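Local structure of probable exosome complex exonuclease 2 (Archaeoglobus fulgidus, 3M7N) at residues D8-Y13 with E204-D209; V187-V192 with Y196-S201. The protein probably serves as a non-catalytic subunit of the archaeal RNA-degrading exosome, helping to shape the active site of its partner Rrp41. All coordinates share one frame; numbering follows the deposited sequence.

Contact 1 of 2, residues D8-Y13 with E204-D209; sequences DIKRDY and EMSVGD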
loop_
_atom_site.group_PDB
_atom_site.type_symbol
_atom_site.label_atom_id
_atom_site.label_comp_id
_atom_site.label_asym_id
_atom_site.label_seq_id
_atom_site.Cartn_x
_atom_site.Cartn_y
_atom_site.Cartn_z
ATOM N N ASP H 8 -4.627 -11.122 -26.817
ATOM C CA ASP H 8 -5.610 -10.603 -27.759
ATOM C C ASP H 8 -5.611 -11.366 -29.090
ATOM O O ASP H 8 -6.672 -11.606 -29.683
ATOM C CB ASP H 8 -5.386 -9.109 -27.993
ATOM C CG ASP H 8 -5.788 -8.266 -26.798
ATOM O OD1 ASP H 8 -5.456 -7.068 -26.786
ATOM O OD2 ASP H 8 -6.449 -8.797 -25.874
ATOM N N ILE H 9 -4.426 -11.741 -29.560
ATOM C CA ILE H 9 -4.319 -12.427 -30.835
ATOM C C ILE H 9 -4.828 -13.841 -30.659
ATOM O O ILE H 9 -5.549 -14.368 -31.515
ATOM C CB ILE H 9 -2.874 -12.447 -31.349
ATOM C CG1 ILE H 9 -2.435 -11.024 -31.728
ATOM C CG2 ILE H 9 -2.731 -13.405 -32.540
ATOM C CD1 ILE H 9 -3.396 -10.327 -32.670
ATOM N N LYS H 10 -4.463 -14.432 -29.526
ATOM C CA LYS H 10 -4.924 -15.764 -29.159
ATOM C C LYS H 10 -6.444 -15.773 -29.008
ATOM O O LYS H 10 -7.097 -16.775 -29.266
ATOM C CB LYS H 10 -4.268 -16.223 -27.852
ATOM C CG LYS H 10 -4.743 -17.586 -27.393
ATOM C CD LYS H 10 -4.183 -18.660 -28.291
ATOM C CE LYS H 10 -2.675 -18.601 -28.236
ATOM N NZ LYS H 10 -2.054 -19.830 -28.786
ATOM N N ARG H 11 -7.000 -14.650 -28.578
ATOM C CA ARG H 11 -8.438 -14.510 -28.495
ATOM C C ARG H 11 -9.068 -14.631 -29.889
ATOM O O ARG H 11 -10.065 -15.338 -30.076
ATOM C CB ARG H 11 -8.818 -13.184 -27.832
ATOM C CG ARG H 11 -10.319 -12.948 -27.723
ATOM C CD ARG H 11 -10.640 -11.858 -26.711
ATOM N NE ARG H 11 -12.061 -11.515 -26.733
ATOM C CZ ARG H 11 -12.626 -10.760 -27.675
ATOM N NH1 ARG H 11 -13.917 -10.500 -27.620
ATOM N NH2 ARG H 11 -11.895 -10.260 -28.671
ATOM N N ASP H 12 -8.477 -13.958 -30.872
ATOM C CA ASP H 12 -8.962 -14.069 -32.240
ATOM C C ASP H 12 -8.944 -15.513 -32.730
ATOM O O ASP H 12 -9.858 -15.942 -33.414
ATOM C CB ASP H 12 -8.137 -13.203 -33.181
ATOM C CG ASP H 12 -8.490 -11.727 -33.079
ATOM O OD1 ASP H 12 -7.783 -10.913 -33.709
ATOM O OD2 ASP H 12 -9.469 -11.388 -32.377
ATOM N N TYR H 13 -7.901 -16.256 -32.376
ATOM C CA TYR H 13 -7.756 -17.626 -32.833
ATOM C C TYR H 13 -8.843 -18.543 -32.249
ATOM O O TYR H 13 -9.494 -19.287 -32.977
ATOM C CB TYR H 13 -6.368 -18.167 -32.502
ATOM C CG TYR H 13 -6.134 -19.525 -33.113
ATOM C CD1 TYR H 13 -6.137 -19.693 -34.489
ATOM C CD2 TYR H 13 -5.920 -20.644 -32.318
ATOM C CE1 TYR H 13 -5.938 -20.936 -35.057
ATOM C CE2 TYR H 13 -5.716 -21.886 -32.877
ATOM C CZ TYR H 13 -5.726 -22.030 -34.247
ATOM O OH TYR H 13 -5.518 -23.268 -34.812
ATOM N N GLU H 204 -8.003 -20.658 -23.919
ATOM C CA GLU H 204 -9.391 -20.300 -24.142
ATOM C C GLU H 204 -9.795 -19.112 -23.282
ATOM O O GLU H 204 -10.601 -18.294 -23.709
ATOM C CB GLU H 204 -10.330 -21.504 -23.944
ATOM C CG GLU H 204 -10.204 -22.552 -25.055
ATOM C CD GLU H 204 -10.849 -23.893 -24.697
ATOM O OE1 GLU H 204 -11.327 -24.601 -25.621
ATOM O OE2 GLU H 204 -10.874 -24.230 -23.496
ATOM N N MET H 205 -9.230 -19.004 -22.083
ATOM C CA MET H 205 -9.574 -17.897 -21.201
ATOM C C MET H 205 -9.140 -16.547 -21.798
ATOM O O MET H 205 -9.572 -15.507 -21.347
ATOM C CB MET H 205 -8.960 -18.082 -19.813
ATOM C CG MET H 205 -9.542 -19.249 -18.994
ATOM S SD MET H 205 -11.329 -19.204 -18.734
ATOM C CE MET H 205 -11.510 -17.624 -17.891
ATOM N N SER H 206 -8.297 -16.565 -22.821
ATOM C CA SER H 206 -7.921 -15.327 -23.478
ATOM C C SER H 206 -9.153 -14.565 -23.959
ATOM O O SER H 206 -9.108 -13.371 -24.186
ATOM C CB SER H 206 -7.022 -15.625 -24.668
ATOM O OG SER H 206 -7.801 -16.203 -25.695
ATOM N N VAL H 207 -10.259 -15.266 -24.125
ATOM C CA VAL H 207 -11.477 -14.642 -24.611
ATOM C C VAL H 207 -12.073 -13.664 -23.608
ATOM O O VAL H 207 -12.645 -12.657 -23.996
ATOM C CB VAL H 207 -12.530 -15.706 -25.020
ATOM C CG1 VAL H 207 -13.854 -15.043 -25.342
ATOM C CG2 VAL H 207 -12.024 -16.513 -26.224
ATOM N N GLY H 208 -11.958 -13.967 -22.322
ATOM C CA GLY H 208 -12.520 -13.115 -21.292
ATOM C C GLY H 208 -12.754 -13.961 -20.069
ATOM O O GLY H 208 -12.720 -15.189 -20.156
ATOM N N ASP H 209 -12.983 -13.330 -18.926
ATOM C CA ASP H 209 -13.120 -14.082 -17.682
ATOM C C ASP H 209 -14.596 -14.295 -17.336
ATOM O O ASP H 209 -15.064 -13.893 -16.276
ATOM C CB ASP H 209 -12.398 -13.364 -16.546
ATOM C CG ASP H 209 -12.171 -14.255 -15.338
ATOM O OD1 ASP H 209 -12.540 -15.452 -15.394
ATOM O OD2 ASP H 209 -11.618 -13.760 -14.325
#
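Ser206 meets Lys10 and Arg11 of the N-terminal helix 4-19 from a type I beta turn, Met205 to Gly208, that continues from the short helix 202-205 in the second half of this RNase PH-family chain. Its side chain starts toward the helix, and OG comes to rest 3.3 Å from Arg11 CA. A chi1 of 72° tucks OG between the backbone N and carbonyl carbon of its own residue, where it hydrogen-bonds to Glu203 O. Arg11 N is 3.4 Å from Ser206 OG but badly angled for a bond, so the hydroxyl meets this helix by packing. Lys10 CG flanks it at 3.8 Å from Ser206 OG; beyond that the lysine bends at chi2 and chi3, and NZ reaches a salt bridge with Glu203. The carbonyl of Ser206 faces Arg11, with CD 3.3 Å from Ser206 O.

At Val207 the extended arginine chain passes by, its CG 3.7 Å from Val207 CA. Arg11 NE then donates to Val207 O at 3.0 Å with an N-H...O angle of 144°, the acceptor only 9° out of the guanidinium plane. This fixes one edge of the group, while Arg11 NH2 turns to a partner outside the two segments, forming a salt bridge with an acidic side chain of another protein chain. The turn closes as Gly208 N bonds to Met205 O at 3.0 Å.

Contact 2 of 2, residues V187-V192 with Y196-S201; sequences VTSLIV and YLVDPS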
loop_
_atom_site.group_PDB
_atom_site.type_symbol
_atom_site.label_atom_id
_atom_site.label_comp_id
_atom_site.label_asym_id
_atom_site.label_seq_id
_atom_site.Cartn_x
_atom_site.Cartn_y
_atom_site.Cartn_z
ATOM N N VAL H 187 -18.170 -28.121 -11.912
ATOM C CA VAL H 187 -17.960 -28.051 -13.353
ATOM C C VAL H 187 -18.060 -26.612 -13.815
ATOM O O VAL H 187 -19.094 -25.959 -13.655
ATOM C CB VAL H 187 -19.013 -28.878 -14.140
ATOM C CG1 VAL H 187 -18.833 -28.687 -15.655
ATOM C CG2 VAL H 187 -18.938 -30.350 -13.756
ATOM N N THR H 188 -16.998 -26.138 -14.449
ATOM C CA THR H 188 -16.873 -24.734 -14.778
ATOM C C THR H 188 -16.797 -24.539 -16.267
ATOM O O THR H 188 -15.976 -25.158 -16.942
ATOM C CB THR H 188 -15.600 -24.118 -14.108
ATOM O OG1 THR H 188 -15.772 -24.134 -12.687
ATOM C CG2 THR H 188 -15.348 -22.698 -14.600
ATOM N N SER H 189 -17.643 -23.654 -16.784
ATOM C CA SER H 189 -17.619 -23.392 -18.206
ATOM C C SER H 189 -17.288 -21.941 -18.544
ATOM O O SER H 189 -17.715 -21.002 -17.867
ATOM C CB SER H 189 -18.953 -23.812 -18.855
ATOM O OG SER H 189 -19.240 -25.172 -18.595
ATOM N N LEU H 190 -16.516 -21.776 -19.606
ATOM C CA LEU H 190 -16.308 -20.479 -20.203
ATOM C C LEU H 190 -17.559 -20.140 -21.045
ATOM O O LEU H 190 -17.974 -20.932 -21.903
ATOM C CB LEU H 190 -15.066 -20.560 -21.091
ATOM C CG LEU H 190 -14.254 -19.334 -21.488
ATOM C CD1 LEU H 190 -13.714 -19.508 -22.906
ATOM C CD2 LEU H 190 -15.055 -18.084 -21.367
ATOM N N ILE H 191 -18.168 -18.979 -20.816
ATOM C CA ILE H 191 -19.304 -18.577 -21.641
ATOM C C ILE H 191 -18.872 -17.551 -22.686
ATOM O O ILE H 191 -18.425 -16.466 -22.347
ATOM C CB ILE H 191 -20.455 -17.980 -20.800
ATOM C CG1 ILE H 191 -20.768 -18.871 -19.590
ATOM C CG2 ILE H 191 -21.680 -17.764 -21.657
ATOM C CD1 ILE H 191 -21.171 -20.299 -19.945
ATOM N N VAL H 192 -18.982 -17.908 -23.961
ATOM C CA VAL H 192 -18.710 -16.956 -25.020
ATOM C C VAL H 192 -19.957 -16.731 -25.870
ATOM O O VAL H 192 -20.290 -17.559 -26.724
ATOM C CB VAL H 192 -17.571 -17.421 -25.942
ATOM C CG1 VAL H 192 -17.231 -16.319 -26.945
ATOM C CG2 VAL H 192 -16.336 -17.838 -25.141
ATOM N N TYR H 196 -21.066 -22.379 -24.739
ATOM C CA TYR H 196 -20.288 -22.689 -23.551
ATOM C C TYR H 196 -19.114 -23.602 -23.899
ATOM O O TYR H 196 -19.155 -24.333 -24.892
ATOM C CB TYR H 196 -21.169 -23.331 -22.484
ATOM C CG TYR H 196 -21.902 -24.559 -22.962
ATOM C CD1 TYR H 196 -21.249 -25.776 -23.069
ATOM C CD2 TYR H 196 -23.259 -24.500 -23.310
ATOM C CE1 TYR H 196 -21.922 -26.918 -23.507
ATOM C CE2 TYR H 196 -23.942 -25.628 -23.746
ATOM C CZ TYR H 196 -23.270 -26.839 -23.846
ATOM O OH TYR H 196 -23.930 -27.970 -24.302
ATOM N N LEU H 197 -18.056 -23.535 -23.100
ATOM C CA LEU H 197 -16.922 -24.440 -23.251
ATOM C C LEU H 197 -16.538 -24.926 -21.863
ATOM O O LEU H 197 -15.953 -24.178 -21.049
ATOM C CB LEU H 197 -15.725 -23.787 -23.953
ATOM C CG LEU H 197 -15.844 -23.251 -25.388
ATOM C CD1 LEU H 197 -16.674 -21.970 -25.413
ATOM C CD2 LEU H 197 -14.456 -22.995 -26.013
ATOM N N VAL H 198 -16.916 -26.176 -21.597
ATOM C CA VAL H 198 -16.650 -26.834 -20.330
ATOM C C VAL H 198 -15.141 -26.983 -20.156
ATOM O O VAL H 198 -14.446 -27.339 -21.096
ATOM C CB VAL H 198 -17.321 -28.221 -20.285
ATOM C CG1 VAL H 198 -16.844 -29.017 -19.079
ATOM C CG2 VAL H 198 -18.856 -28.081 -20.296
ATOM N N ASP H 199 -14.644 -26.686 -18.956
ATOM C CA ASP H 199 -13.229 -26.883 -18.643
ATOM C C ASP H 199 -12.311 -26.068 -19.555
ATOM O O ASP H 199 -11.487 -26.614 -20.278
ATOM C CB ASP H 199 -12.855 -28.369 -18.714
ATOM C CG ASP H 199 -11.443 -28.621 -18.245
ATOM O OD1 ASP H 199 -10.787 -29.559 -18.742
ATOM O OD2 ASP H 199 -10.987 -27.859 -17.368
ATOM N N PRO H 200 -12.463 -24.748 -19.532
ATOM C CA PRO H 200 -11.652 -23.919 -20.432
ATOM C C PRO H 200 -10.147 -24.005 -20.116
ATOM O O PRO H 200 -9.732 -23.976 -18.950
ATOM C CB PRO H 200 -12.171 -22.507 -20.146
ATOM C CG PRO H 200 -12.615 -22.582 -18.715
ATOM C CD PRO H 200 -13.256 -23.939 -18.594
ATOM N N SER H 201 -9.337 -24.132 -21.154
ATOM C CA SER H 201 -7.904 -24.024 -20.993
ATOM C C SER H 201 -7.544 -22.537 -20.776
ATOM O O SER H 201 -8.382 -21.644 -20.962
ATOM C CB SER H 201 -7.177 -24.590 -22.223
ATOM O OG SER H 201 -7.358 -23.781 -23.375
#
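Leu190 swings CG roughly anti to its backbone N (chi1 -158°), which places that carbon 4.0 Å from Pro200 CB. Leu190 CB lies nearer still, 3.6 Å from Pro200 CB, and the two side chains meet at an oblique angle. One residue earlier, Ser189 sets OG anti to its carbonyl carbon (chi1 -56°), and the hydroxyl oxygen lies 3.4 Å from Val198 CG2, against a methyl group.

Apart from the proline, which follows the second strand, these side chains belong to a beta hairpin of strands 185-192 and 195-198, the latter an edge strand, within this chain, of a four-stranded antiparallel sheet in this RNase PH-type domain. Leu190 and Leu197 form the hydrogen-bonded pair: Leu190 N gives to Leu197 O at 2.9 Å from above the carbonyl plane, while Leu197 N returns the bond to Leu190 O within it. Beyond the strand end, Asp199 N still reaches Thr188 O at 2.9 Å, almost in line with the C=O bond. Pro200 CD rests 3.4 Å from Thr188 O. Cutting Pro200 back to a glycine removes the ring, which would probably leave Leu190 CB and Thr188 O without this cover and let the chain after Asp199 turn more freely.

The face carrying Ser189, Ile191 and Tyr196 packs on helix 235-253, and Tyr196 OH hydrogen-bonds there to Glu240. The Asp199 carboxylate forms salt bridges with Arg33 through OD2 and Arg27 through OD1. Ile191 CD1 turns toward the partner strand, 4.0 Å from Tyr196 CB, and Val192 CG2 lies 4.2 Å from Leu197 CD1.

Overall arrangement
Contact 2 is buried inside the domain, whereas contact 1 lies at its surface, beside another protein chain. Residues 187-192 and 196-201 are sequence neighbours zipped by regular main-chain bonds, with apolar side chains on both faces. Residues 8-13 and 204-209 come from far apart in the chain and rely on one arginine-to-carbonyl bond, a serine packed against a helix, and charges with partners elsewhere. Helix 202-205 joins the two: it comes next after strand 195-198 in the chain, with Met205 SD 3.6 Å from Pro200 CG. Val207 CG1, 3.7 Å from Val192 CG2, carries the packing from the N-terminal helix to the hairpin.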